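Local coordinates for protein arylmalonate decarboxylase (Bordetella bronchiseptica, PDB 3IXL) that catalyses the decarboxylation of 2-aryl-2-methylmalonates to 2-arylpropionates, taking up a proton and releasing carbon dioxide, at residues A[77-82]-A[103-108]; A[9-14]-A[71-76]; A[117-122]-A[180-185]; A[170-175]-A[202-207]; A[158-163]-A[190-195]. The protein carries 2 engineered substitutions. All coordinates share one frame; numbering follows the deposited sequence.

The five contacts spread over two four-stranded parallel sheets of the same strand order, the two halves of an aspartate/glutamate racemase-type fold. Contact 2 pairs strands 8-13 and 67-72 of the first sheet, contact 3 strands 119-124 and 183-187 of the second; their centres lie about 24 Å apart. Contacts 1 and 2 share helix 75-79 and touch, as contacts 3 and 4 do, with centres about 9 Å apart. The segments of contacts 3, 4 and 5 alternate along the chain, after contacts 2 and 1 have closed. Contacts 2 and 5, centres about 16 Å apart, both touch the bound phenylacetate, so each half contributes to one pocket.

Contact 1: A[77-82]-A[103-108]; sequences LSFYRG and TMSTAV
S78 and S105 join two helices of the first alpha/beta half through their hydroxyl groups: helix 75-79, which follows strand 67-72, and helix 104-114, which begins directly after strand 101-103. Their CA atoms are 5.9 Å apart, close for two helices and in keeping with the small residues at this point.

Of the polar bonds, the first runs from S105 OG to S78 OG at 2.9 Å. A longer one comes from the backbone, S105 N to S78 OG at 3.3 Å, and is noticeably bent (141°). One serine oxygen thus receives both the hydroxyl and the amide of S105. The chi1 of 56° keeps S78 OG back against its own helix, where it is also hydrogen-bonded to the carbonyls of C74 and T75, while it still faces S105. At the start of helix 104-114, T103 is the N-cap: its OG1 accepts from T106 N at 3.0 Å in a nearly straight bond and is hydrogen-bonded as well to N86.

The apolar part is small. S78 CB packs against T103 CB at 3.7 Å, and M104 turns its thioether end away from residues 77-82, passing T75 toward the phenylacetate pocket. The F79 ring lies among V130, L134 and F137 of helix 128-140. S105 OG sits at that ring's edge, near its plane, and comes within 3.3 Å of F79 CB.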
# COMPACT_ATOMS: atom_id res chain seq x y z
N LEU A 77 7.65 -4.43 -2.68
CA LEU A 77 9.03 -3.95 -2.74
C LEU A 77 9.55 -3.66 -1.34
O LEU A 77 10.74 -3.80 -1.06
CB LEU A 77 9.11 -2.69 -3.60
CG LEU A 77 10.36 -2.14 -4.24
CD1 LEU A 77 11.22 -3.22 -4.86
CD2 LEU A 77 9.85 -1.23 -5.33
N SER A 78 8.64 -3.25 -0.45
CA SER A 78 9.00 -2.92 0.92
C SER A 78 8.88 -4.06 1.95
O SER A 78 9.53 -3.99 2.99
CB SER A 78 8.31 -1.63 1.40
OG SER A 78 6.89 -1.69 1.28
N PHE A 79 8.12 -5.11 1.64
CA PHE A 79 8.02 -6.26 2.57
C PHE A 79 8.78 -7.52 2.18
O PHE A 79 8.91 -8.43 3.01
CB PHE A 79 6.55 -6.58 2.99
CG PHE A 79 5.69 -7.23 1.91
CD1 PHE A 79 6.01 -8.48 1.36
CD2 PHE A 79 4.53 -6.60 1.48
CE1 PHE A 79 5.21 -9.06 0.38
CE2 PHE A 79 3.71 -7.17 0.51
CZ PHE A 79 4.04 -8.41 -0.04
N TYR A 80 9.27 -7.61 0.94
CA TYR A 80 9.76 -8.91 0.44
C TYR A 80 10.97 -9.47 1.16
O TYR A 80 11.26 -10.66 1.04
CB TYR A 80 9.97 -8.93 -1.07
CG TYR A 80 11.26 -8.33 -1.62
CD1 TYR A 80 11.48 -6.95 -1.61
CD2 TYR A 80 12.21 -9.14 -2.25
CE1 TYR A 80 12.63 -6.41 -2.16
CE2 TYR A 80 13.36 -8.60 -2.82
CZ TYR A 80 13.57 -7.23 -2.77
OH TYR A 80 14.70 -6.69 -3.35
N ARG A 81 11.69 -8.61 1.87
CA ARG A 81 12.90 -9.01 2.59
C ARG A 81 12.66 -9.07 4.09
O ARG A 81 13.59 -9.34 4.85
CB ARG A 81 14.04 -8.06 2.26
CG ARG A 81 14.61 -8.29 0.87
CD ARG A 81 15.66 -7.25 0.53
NE ARG A 81 16.41 -7.59 -0.68
CZ ARG A 81 17.20 -6.76 -1.34
NH1 ARG A 81 17.36 -5.50 -0.92
NH2 ARG A 81 17.83 -7.18 -2.42
N GLY A 82 11.43 -8.83 4.52
CA GLY A 82 11.10 -8.89 5.94
C GLY A 82 11.00 -7.51 6.58
O GLY A 82 11.27 -6.48 5.93
N THR A 103 6.78 3.88 3.78
CA THR A 103 6.59 2.88 2.72
C THR A 103 5.15 2.38 2.78
O THR A 103 4.47 2.50 3.81
CB THR A 103 7.48 1.64 2.88
OG1 THR A 103 7.01 0.85 3.98
CG2 THR A 103 8.96 2.00 3.06
N MET A 104 4.70 1.79 1.67
CA MET A 104 3.36 1.23 1.61
C MET A 104 3.18 0.06 2.59
O MET A 104 2.07 -0.18 3.06
CB MET A 104 3.04 0.82 0.16
CG MET A 104 1.62 0.33 -0.08
SD MET A 104 1.33 0.22 -1.86
CE MET A 104 0.96 1.93 -2.24
N SER A 105 4.26 -0.66 2.90
CA SER A 105 4.14 -1.69 3.95
C SER A 105 3.91 -1.08 5.33
O SER A 105 3.08 -1.59 6.10
CB SER A 105 5.37 -2.59 3.97
OG SER A 105 5.35 -3.49 2.88
N THR A 106 4.64 -0.02 5.67
CA THR A 106 4.37 0.69 6.91
C THR A 106 2.95 1.24 6.91
O THR A 106 2.25 1.20 7.93
CB THR A 106 5.38 1.80 7.09
OG1 THR A 106 6.65 1.20 7.35
CG2 THR A 106 5.01 2.75 8.23
N ALA A 107 2.51 1.74 5.76
CA ALA A 107 1.15 2.26 5.64
C ALA A 107 0.10 1.22 6.00
O ALA A 107 -0.85 1.52 6.72
CB ALA A 107 0.91 2.78 4.22
N VAL A 108 0.25 0.00 5.49
CA VAL A 108 -0.79 -0.99 5.77
C VAL A 108 -0.71 -1.48 7.21
O VAL A 108 -1.74 -1.74 7.83
CB VAL A 108 -0.84 -2.16 4.75
CG1 VAL A 108 -1.09 -1.66 3.33
CG2 VAL A 108 0.40 -2.99 4.80

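Contact 2: A[9-14]-A[71-76]. Engineered in segment 71-76: C74 (natural residue Gly). With PAC (2-phenylacetic acid), chain C.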
# COMPACT_ATOMS: atom_id res chain seq x y z
N ILE A 9 3.45 16.09 -1.49
CA ILE A 9 3.74 14.72 -1.05
C ILE A 9 4.38 13.96 -2.20
O ILE A 9 3.80 13.90 -3.29
CB ILE A 9 2.47 14.02 -0.53
CG1 ILE A 9 2.01 14.68 0.77
CG2 ILE A 9 2.72 12.51 -0.33
CD1 ILE A 9 0.63 14.29 1.23
N GLY A 10 5.57 13.42 -1.96
CA GLY A 10 6.30 12.71 -3.00
C GLY A 10 6.12 11.21 -2.91
O GLY A 10 6.11 10.65 -1.81
N MET A 11 6.00 10.57 -4.07
CA MET A 11 5.74 9.12 -4.14
C MET A 11 6.67 8.43 -5.12
O MET A 11 6.79 8.85 -6.27
CB MET A 11 4.28 8.87 -4.52
CG MET A 11 3.36 9.31 -3.41
SD MET A 11 1.62 8.99 -3.74
CE MET A 11 0.99 9.07 -2.05
N ILE A 12 7.34 7.38 -4.66
CA ILE A 12 8.16 6.53 -5.51
C ILE A 12 7.26 5.37 -5.95
O ILE A 12 6.74 4.65 -5.10
CB ILE A 12 9.40 6.01 -4.77
CG1 ILE A 12 10.24 7.17 -4.22
CG2 ILE A 12 10.24 5.14 -5.71
CD1 ILE A 12 11.31 6.73 -3.24
N VAL A 13 7.05 5.22 -7.26
CA VAL A 13 6.07 4.27 -7.78
C VAL A 13 6.72 3.23 -8.70
O VAL A 13 7.72 3.52 -9.32
CB VAL A 13 4.91 5.00 -8.52
CG1 VAL A 13 4.18 5.97 -7.58
CG2 VAL A 13 5.41 5.76 -9.76
N PRO A 14 6.19 1.99 -8.74
CA PRO A 14 6.77 0.99 -9.64
C PRO A 14 6.87 1.29 -11.16
O PRO A 14 7.94 1.03 -11.73
CB PRO A 14 5.94 -0.27 -9.35
CG PRO A 14 5.48 -0.07 -7.92
CD PRO A 14 5.15 1.41 -7.86
N SER A 71 7.04 8.75 0.18
CA SER A 71 6.58 7.38 0.41
C SER A 71 6.98 6.47 -0.73
O SER A 71 6.77 6.80 -1.90
CB SER A 71 5.06 7.33 0.57
OG SER A 71 4.66 5.97 0.68
N LEU A 72 7.55 5.32 -0.39
CA LEU A 72 7.74 4.26 -1.37
C LEU A 72 6.40 3.54 -1.52
O LEU A 72 5.99 2.76 -0.65
CB LEU A 72 8.83 3.28 -0.91
CG LEU A 72 9.02 2.04 -1.79
CD1 LEU A 72 9.34 2.41 -3.23
CD2 LEU A 72 10.12 1.14 -1.25
N MET A 73 5.72 3.82 -2.63
CA MET A 73 4.36 3.35 -2.86
C MET A 73 4.32 1.98 -3.54
O MET A 73 3.74 1.81 -4.62
CB MET A 73 3.56 4.40 -3.63
CG MET A 73 3.29 5.65 -2.80
SD MET A 73 2.03 5.42 -1.52
CE MET A 73 0.56 5.42 -2.57
N CYS A 74 4.94 1.00 -2.88
CA CYS A 74 4.86 -0.40 -3.29
C CYS A 74 4.96 -1.25 -2.05
O CYS A 74 5.89 -1.12 -1.26
CB CYS A 74 5.99 -0.77 -4.25
SG CYS A 74 5.90 -2.50 -4.78
N THR A 75 3.96 -2.11 -1.85
CA THR A 75 3.88 -2.94 -0.66
C THR A 75 4.97 -4.01 -0.73
O THR A 75 5.80 -4.12 0.17
CB THR A 75 2.49 -3.62 -0.52
OG1 THR A 75 1.48 -2.85 -1.19
CG2 THR A 75 2.12 -3.81 0.94
N SER A 76 4.97 -4.76 -1.82
CA SER A 76 5.87 -5.91 -1.91
C SER A 76 7.35 -5.54 -2.01
O SER A 76 8.20 -6.23 -1.46
CB SER A 76 5.41 -6.89 -3.00
OG SER A 76 5.32 -6.25 -4.26
C1 PAC C . 2.62 -3.89 -4.52
C2 PAC C . 2.93 -3.89 -6.01
C1' PAC C . 2.55 -2.71 -6.88
C2' PAC C . 2.30 -3.00 -8.22
C3' PAC C . 1.95 -2.00 -9.12
C4' PAC C . 1.85 -0.68 -8.68
C5' PAC C . 2.10 -0.38 -7.33
C6' PAC C . 2.45 -1.39 -6.43
O1 PAC C . 2.00 -2.95 -3.95
O2 PAC C . 3.03 -4.91 -3.89
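G10 opens the pairing with strand 67-72: its carbonyl O takes the S71 N-H at 2.9 Å. M11 lies beside S71 and sends its extended chain along the same face of the sheet, where M73, bent at chi2 and chi3, folds over to meet it; the two methyl ends touch at M11 CE to M73 CE, 3.7 Å. I12 uses both backbone groups, its N bonding to S71 O and its O receiving M73 N at 2.8 Å, in the carbonyl plane. On the opposite face I12 CG2 packs on L72 CD1 at 3.8 Å. V13 only brushes M73, and then P14 leaves the strand, setting CG 3.4 Å from C5' of the phenylacetate ring.

Past the strand, M73 centres an inverse gamma turn; after it the engineered C74 (glycine in the natural sequence) sets SG 3.5 Å from C2 of the ligand. Four bonds from this segment grip the carboxylate: T75 N and OG1 hold O1, S76 N and OG hold O2, the last at 2.7 Å. Y126 OH and G189 N also bond to the ligand.

Strand 8-13 is an inner strand of its parallel sheet, between strands 33-37 and 67-72, with helix 55-64 covering the I12 face and helix 211-222 the M11 face.

Contact 3: A[117-122]-A[180-185]; sequences VRRVAL and DSDGIL
D182 OD2 is gripped by two consecutive amides of the other segment: R119 N at 2.9 Å, almost straight (177°) and rising from above the carboxylate plane, and R118 N at 3.0 Å, which uses the anti lone pair. A chi1 of -61° turns the D182 carboxylate back toward this pair of amides. The exchange is returned by D182 N, which donates to R119 O at 2.8 Å; G183 N adds a weak bond to the same oxygen.

From here the two segments run as neighbouring parallel strands, 119-124 and 183-187, in the sheet of the second alpha/beta half. A121 sits between the two rungs that follow, its N bonding to G183 O and its O taking L185 N at 2.8 Å, nearly along the C=O axis. V117 packs against the bare backbone of G183, V117 CG2 lying 4.0 Å from G183 CA. V120 CG2 meets L185 CB at 3.7 Å on the face covered by helices 104-114 and 128-140, whereas I184 on the other face packs on helix 164-176.

At the outer end, R119 NH2 forms a salt bridge to D180 OD1 at 2.9 Å, the guanidinium and carboxylate planes turned 77° apart.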
# COMPACT_ATOMS: atom_id res chain seq x y z
N VAL A 117 -7.14 -4.28 13.86
CA VAL A 117 -7.06 -5.57 13.20
C VAL A 117 -5.79 -6.30 13.63
O VAL A 117 -4.69 -5.83 13.37
CB VAL A 117 -7.09 -5.41 11.66
CG1 VAL A 117 -6.96 -6.76 10.97
CG2 VAL A 117 -8.37 -4.73 11.23
N ARG A 118 -5.96 -7.43 14.31
CA ARG A 118 -4.85 -8.29 14.69
C ARG A 118 -4.85 -9.54 13.82
O ARG A 118 -3.80 -9.93 13.28
CB ARG A 118 -4.94 -8.66 16.18
CG ARG A 118 -4.01 -9.78 16.63
CD ARG A 118 -2.57 -9.32 16.78
NE ARG A 118 -2.37 -8.42 17.92
CZ ARG A 118 -1.71 -8.74 19.03
NH1 ARG A 118 -1.16 -9.95 19.17
NH2 ARG A 118 -1.59 -7.86 20.01
N ARG A 119 -6.01 -10.18 13.69
CA ARG A 119 -6.18 -11.35 12.84
C ARG A 119 -6.69 -10.87 11.50
O ARG A 119 -7.78 -10.31 11.41
CB ARG A 119 -7.16 -12.33 13.48
CG ARG A 119 -6.60 -13.03 14.69
CD ARG A 119 -7.66 -13.88 15.37
NE ARG A 119 -8.40 -14.71 14.42
CZ ARG A 119 -7.93 -15.82 13.87
NH1 ARG A 119 -6.72 -16.26 14.16
NH2 ARG A 119 -8.69 -16.51 13.02
N VAL A 120 -5.89 -11.09 10.46
CA VAL A 120 -6.11 -10.44 9.19
C VAL A 120 -6.17 -11.44 8.04
O VAL A 120 -5.24 -12.20 7.82
CB VAL A 120 -5.03 -9.34 8.94
CG1 VAL A 120 -3.60 -9.90 8.96
CG2 VAL A 120 -5.33 -8.55 7.66
N ALA A 121 -7.30 -11.44 7.33
CA ALA A 121 -7.45 -12.24 6.13
C ALA A 121 -6.75 -11.51 4.99
O ALA A 121 -6.82 -10.28 4.91
CB ALA A 121 -8.92 -12.45 5.81
N LEU A 122 -6.09 -12.26 4.11
CA LEU A 122 -5.33 -11.67 3.01
C LEU A 122 -6.02 -11.89 1.67
O LEU A 122 -6.34 -13.02 1.30
CB LEU A 122 -3.92 -12.28 2.94
CG LEU A 122 -3.08 -12.31 4.21
CD1 LEU A 122 -1.69 -12.94 3.97
CD2 LEU A 122 -2.95 -10.92 4.82
N ASP A 180 -13.76 -15.56 11.48
CA ASP A 180 -13.57 -14.92 12.78
C ASP A 180 -12.37 -13.97 12.77
O ASP A 180 -11.85 -13.60 13.83
CB ASP A 180 -13.48 -15.96 13.91
CG ASP A 180 -12.28 -16.88 13.76
OD1 ASP A 180 -11.56 -16.80 12.74
OD2 ASP A 180 -12.07 -17.70 14.68
N SER A 181 -11.95 -13.57 11.57
CA SER A 181 -10.88 -12.57 11.41
C SER A 181 -11.37 -11.17 11.78
O SER A 181 -12.57 -10.89 11.74
CB SER A 181 -10.36 -12.58 9.97
OG SER A 181 -9.78 -13.83 9.63
N ASP A 182 -10.44 -10.29 12.13
CA ASP A 182 -10.78 -8.91 12.53
C ASP A 182 -10.98 -7.99 11.34
O ASP A 182 -11.65 -6.98 11.44
CB ASP A 182 -9.68 -8.30 13.41
CG ASP A 182 -9.44 -9.06 14.69
OD1 ASP A 182 -10.41 -9.57 15.28
OD2 ASP A 182 -8.27 -9.10 15.13
N GLY A 183 -10.35 -8.34 10.22
CA GLY A 183 -10.38 -7.47 9.05
C GLY A 183 -9.64 -8.11 7.90
O GLY A 183 -9.20 -9.25 7.98
N ILE A 184 -9.53 -7.35 6.82
CA ILE A 184 -8.99 -7.85 5.56
C ILE A 184 -7.91 -6.90 5.06
O ILE A 184 -8.09 -5.68 5.08
CB ILE A 184 -10.11 -7.98 4.49
CG1 ILE A 184 -11.21 -8.94 4.98
CG2 ILE A 184 -9.54 -8.45 3.14
CD1 ILE A 184 -12.54 -8.78 4.27
N LEU A 185 -6.78 -7.47 4.64
CA LEU A 185 -5.78 -6.72 3.90
C LEU A 185 -5.92 -7.05 2.42
O LEU A 185 -5.77 -8.20 2.02
CB LEU A 185 -4.36 -7.05 4.38
CG LEU A 185 -3.22 -6.43 3.57
CD1 LEU A 185 -3.27 -4.91 3.62
CD2 LEU A 185 -1.88 -6.94 4.09

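Contact 4: A[170-175]-A[202-207]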
# COMPACT_ATOMS: atom_id res chain seq x y z
N LEU A 170 -12.95 -11.43 -4.20
CA LEU A 170 -11.69 -11.90 -3.62
C LEU A 170 -11.64 -11.69 -2.11
O LEU A 170 -11.24 -12.57 -1.35
CB LEU A 170 -10.53 -11.17 -4.29
CG LEU A 170 -9.12 -11.63 -3.93
CD1 LEU A 170 -8.82 -13.02 -4.51
CD2 LEU A 170 -8.10 -10.60 -4.43
N CYS A 171 -12.04 -10.50 -1.67
CA CYS A 171 -12.09 -10.19 -0.24
C CYS A 171 -13.08 -11.07 0.51
O CYS A 171 -12.76 -11.57 1.59
CB CYS A 171 -12.45 -8.73 -0.03
SG CYS A 171 -11.16 -7.56 -0.51
N VAL A 172 -14.27 -11.23 -0.06
CA VAL A 172 -15.30 -12.05 0.58
C VAL A 172 -14.83 -13.50 0.70
O VAL A 172 -14.96 -14.11 1.77
CB VAL A 172 -16.65 -11.94 -0.16
CG1 VAL A 172 -17.66 -12.93 0.44
CG2 VAL A 172 -17.20 -10.53 -0.07
N ARG A 173 -14.25 -14.05 -0.38
CA ARG A 173 -13.75 -15.44 -0.33
C ARG A 173 -12.61 -15.61 0.68
O ARG A 173 -12.56 -16.59 1.42
CB ARG A 173 -13.35 -15.95 -1.72
CG ARG A 173 -14.56 -16.19 -2.63
CD ARG A 173 -14.19 -16.88 -3.94
NE ARG A 173 -13.37 -16.06 -4.82
CZ ARG A 173 -12.07 -16.25 -5.04
NH1 ARG A 173 -11.43 -17.24 -4.42
NH2 ARG A 173 -11.39 -15.45 -5.86
N ALA A 174 -11.70 -14.63 0.76
CA ALA A 174 -10.61 -14.69 1.74
C ALA A 174 -11.14 -14.66 3.17
O ALA A 174 -10.67 -15.40 4.03
CB ALA A 174 -9.63 -13.54 1.51
N PHE A 175 -12.13 -13.80 3.41
CA PHE A 175 -12.74 -13.71 4.73
C PHE A 175 -13.52 -14.97 5.09
O PHE A 175 -13.49 -15.41 6.23
CB PHE A 175 -13.65 -12.47 4.81
CG PHE A 175 -14.21 -12.24 6.18
CD1 PHE A 175 -15.54 -12.57 6.46
CD2 PHE A 175 -13.42 -11.71 7.20
CE1 PHE A 175 -16.07 -12.35 7.74
CE2 PHE A 175 -13.94 -11.50 8.47
CZ PHE A 175 -15.26 -11.82 8.74
N ARG A 202 -19.41 -2.99 3.92
CA ARG A 202 -20.87 -3.05 4.06
C ARG A 202 -21.34 -4.50 4.22
O ARG A 202 -22.13 -4.82 5.12
CB ARG A 202 -21.53 -2.44 2.81
CG ARG A 202 -23.07 -2.42 2.85
CD ARG A 202 -23.65 -2.12 1.45
NE ARG A 202 -23.52 -3.22 0.50
CZ ARG A 202 -24.34 -4.26 0.43
NH1 ARG A 202 -25.35 -4.38 1.28
NH2 ARG A 202 -24.14 -5.21 -0.48
N ARG A 203 -20.86 -5.37 3.35
CA ARG A 203 -21.33 -6.76 3.32
C ARG A 203 -20.84 -7.59 4.50
O ARG A 203 -21.58 -8.44 5.00
CB ARG A 203 -20.94 -7.43 2.02
CG ARG A 203 -21.73 -6.95 0.82
CD ARG A 203 -21.34 -7.70 -0.44
NE ARG A 203 -21.40 -9.15 -0.27
CZ ARG A 203 -21.02 -10.04 -1.19
NH1 ARG A 203 -20.56 -9.63 -2.36
NH2 ARG A 203 -21.10 -11.34 -0.93
N LEU A 204 -19.61 -7.36 4.94
CA LEU A 204 -19.00 -8.21 5.95
C LEU A 204 -18.98 -7.64 7.36
O LEU A 204 -18.88 -8.39 8.32
CB LEU A 204 -17.58 -8.61 5.53
CG LEU A 204 -17.45 -9.31 4.17
CD1 LEU A 204 -16.00 -9.66 3.89
CD2 LEU A 204 -18.33 -10.56 4.12
N GLY A 205 -19.04 -6.31 7.48
CA GLY A 205 -19.01 -5.66 8.79
C GLY A 205 -17.65 -5.69 9.45
O GLY A 205 -17.53 -5.55 10.67
N VAL A 206 -16.60 -5.90 8.65
CA VAL A 206 -15.22 -5.79 9.12
C VAL A 206 -14.48 -4.79 8.23
O VAL A 206 -14.89 -4.57 7.08
CB VAL A 206 -14.47 -7.16 9.13
CG1 VAL A 206 -15.19 -8.18 10.03
CG2 VAL A 206 -14.31 -7.72 7.72
N PRO A 207 -13.44 -4.15 8.77
CA PRO A 207 -12.70 -3.17 7.98
C PRO A 207 -11.76 -3.80 6.94
O PRO A 207 -11.29 -4.93 7.14
CB PRO A 207 -11.89 -2.40 9.03
CG PRO A 207 -11.69 -3.37 10.13
CD PRO A 207 -12.90 -4.26 10.14
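F175 swings its ring anti to the backbone N (chi1 -175°), and L204, with chi1 -56° and an extended chi2, reaches CD1 in to meet it. Between them they join two helices of the second alpha/beta half, 164-176 and 196-204, which lie side by side on the I184 face of strand 183-187: one precedes the strand in the chain, the other follows.

L204 CD1 carries much of the packing. It rests 3.8 Å from F175 CB and 4.2 Å from V172 CG2, with the F175 ring approached obliquely. Beyond the helix end, where G205 turns the chain at positive phi, V206 brings CG1 3.9 Å from F175 CZ. L204 and V206 thus meet the ring from the same side, one near its CB end and the other near CZ, and I184 of strand 183-187 touches all three side chains from the sheet. C171 lies against L186 and A123 of the sheet and V200 of helix 196-204.

No hydrogen bond crosses between the segments; the joint is made by apolar packing. Toward the exposed side, R203 bends at chi3 and brings its guanidinium flat across the valine, the two side chains meeting at about a right angle. V172 CG2 sits over the centre of one guanidinium face, 4.0 Å from R203 CZ.

Contact 5: A[158-163]-A[190-195]; sequences AMARVD and GLLTLD. With PAC (2-phenylacetic acid), chain C.
G190 lies against M159 where the end of helix 156-160 meets the loop that follows strand 183-187, beside the phenylacetate pocket. This is the close part of the contact. The CA atoms of M159 and G190 are 5.3 Å apart, and G190 CA comes within 3.5 Å of C3' of the ligand ring. With no side chain of its own, G190 is wedged between that ring and the helix, its O 3.7 Å from M159 CB. M159 starts toward the loop but its extended chain carries SD past it to the ligand, 4.2 Å from C2'. L191 CD2 settles on the helix end, 3.5 Å from M159 O, and the leucine crosses V162 obliquely, L191 CD2 to V162 CB 4.2 Å.

Farther out the joint is looser and wetter. L192 CD1 touches A160 O at 3.5 Å, both residues being exposed. No direct hydrogen bond links the segments; water 1 does so instead, donating to M159 O and V162 O and accepting from L192 N at 2.8 Å. Water 2 lies near V162 O and L192 O.

In the fold, L167 of helix 164-176 packs on V162, L191 and T193, while helix 23-27 meets L192 and L194, and helix 211-222 backs T193 and L194 through P213.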
# COMPACT_ATOMS: atom_id res chain seq x y z
N ALA A 158 -1.44 -5.50 -15.74
CA ALA A 158 -2.48 -6.50 -15.54
C ALA A 158 -3.25 -6.24 -14.24
O ALA A 158 -4.46 -6.46 -14.18
CB ALA A 158 -1.88 -7.91 -15.53
N MET A 159 -2.56 -5.76 -13.22
CA MET A 159 -3.23 -5.49 -11.94
C MET A 159 -4.25 -4.35 -12.05
O MET A 159 -5.33 -4.42 -11.45
CB MET A 159 -2.22 -5.25 -10.82
CG MET A 159 -1.65 -6.54 -10.22
SD MET A 159 -0.29 -6.15 -9.14
CE MET A 159 0.47 -7.75 -8.98
N ALA A 160 -3.93 -3.33 -12.84
CA ALA A 160 -4.85 -2.20 -13.04
C ALA A 160 -6.12 -2.60 -13.79
O ALA A 160 -7.12 -1.87 -13.77
CB ALA A 160 -4.14 -1.05 -13.75
N ARG A 161 -6.09 -3.75 -14.46
CA ARG A 161 -7.24 -4.21 -15.26
C ARG A 161 -8.27 -5.00 -14.46
O ARG A 161 -9.36 -5.26 -14.96
CB ARG A 161 -6.77 -5.04 -16.46
CG ARG A 161 -5.99 -4.23 -17.48
CD ARG A 161 -5.90 -4.93 -18.83
NE ARG A 161 -5.06 -6.13 -18.80
CZ ARG A 161 -3.74 -6.14 -19.01
NH1 ARG A 161 -3.08 -5.00 -19.24
NH2 ARG A 161 -3.07 -7.28 -18.97
N VAL A 162 -7.94 -5.38 -13.22
CA VAL A 162 -8.86 -6.17 -12.40
C VAL A 162 -10.03 -5.27 -11.98
O VAL A 162 -9.82 -4.18 -11.43
CB VAL A 162 -8.14 -6.75 -11.17
CG1 VAL A 162 -9.09 -7.59 -10.32
CG2 VAL A 162 -6.95 -7.62 -11.60
N ASP A 163 -11.25 -5.74 -12.22
CA ASP A 163 -12.45 -4.95 -11.95
C ASP A 163 -12.90 -5.01 -10.49
O ASP A 163 -12.53 -5.91 -9.73
CB ASP A 163 -13.59 -5.47 -12.82
CG ASP A 163 -14.00 -6.86 -12.44
OD1 ASP A 163 -15.01 -7.01 -11.73
OD2 ASP A 163 -13.26 -7.80 -12.80
N GLY A 190 -1.18 -1.83 -7.11
CA GLY A 190 -1.48 -1.81 -8.55
C GLY A 190 -2.96 -2.00 -8.83
O GLY A 190 -3.40 -1.80 -9.95
N LEU A 191 -3.70 -2.37 -7.80
CA LEU A 191 -5.13 -2.60 -7.91
C LEU A 191 -5.91 -1.31 -7.72
O LEU A 191 -5.52 -0.44 -6.94
CB LEU A 191 -5.57 -3.61 -6.85
CG LEU A 191 -4.94 -5.01 -6.93
CD1 LEU A 191 -5.30 -5.82 -5.70
CD2 LEU A 191 -5.39 -5.73 -8.20
N LEU A 192 -7.02 -1.21 -8.45
CA LEU A 192 -7.93 -0.07 -8.31
C LEU A 192 -9.09 -0.52 -7.44
O LEU A 192 -10.04 -1.15 -7.90
CB LEU A 192 -8.39 0.43 -9.69
CG LEU A 192 -7.25 1.03 -10.53
CD1 LEU A 192 -7.62 1.14 -12.00
CD2 LEU A 192 -6.81 2.39 -9.97
N THR A 193 -8.99 -0.17 -6.16
CA THR A 193 -9.80 -0.78 -5.12
C THR A 193 -10.83 0.15 -4.47
O THR A 193 -11.57 -0.29 -3.60
CB THR A 193 -8.92 -1.29 -3.96
OG1 THR A 193 -8.27 -0.19 -3.31
CG2 THR A 193 -7.86 -2.27 -4.49
N LEU A 194 -10.86 1.42 -4.88
CA LEU A 194 -11.67 2.39 -4.13
C LEU A 194 -13.17 2.09 -4.08
O LEU A 194 -13.82 2.38 -3.08
CB LEU A 194 -11.42 3.83 -4.63
CG LEU A 194 -10.09 4.47 -4.22
CD1 LEU A 194 -9.97 5.84 -4.84
CD2 LEU A 194 -9.93 4.56 -2.72
N ASP A 195 -13.72 1.52 -5.15
CA ASP A 195 -15.14 1.17 -5.15
C ASP A 195 -15.40 -0.17 -4.46
O ASP A 195 -16.51 -0.42 -3.98
CB ASP A 195 -15.70 1.16 -6.57
CG ASP A 195 -15.80 2.56 -7.18
OD1 ASP A 195 -15.91 3.54 -6.42
OD2 ASP A 195 -15.78 2.65 -8.42
C1 PAC C . 2.62 -3.89 -4.52
C2 PAC C . 2.93 -3.89 -6.01
C1' PAC C . 2.55 -2.71 -6.88
C2' PAC C . 2.30 -3.00 -8.22
C3' PAC C . 1.95 -2.00 -9.12
C4' PAC C . 1.85 -0.68 -8.68
C5' PAC C . 2.10 -0.38 -7.33
C6' PAC C . 2.45 -1.39 -6.43
O1 PAC C . 2.00 -2.95 -3.95
O2 PAC C . 3.03 -4.91 -3.89
O HOH W 1 -7.52 -3.15 -10.40
O HOH W 2 -11.03 -2.05 -10.23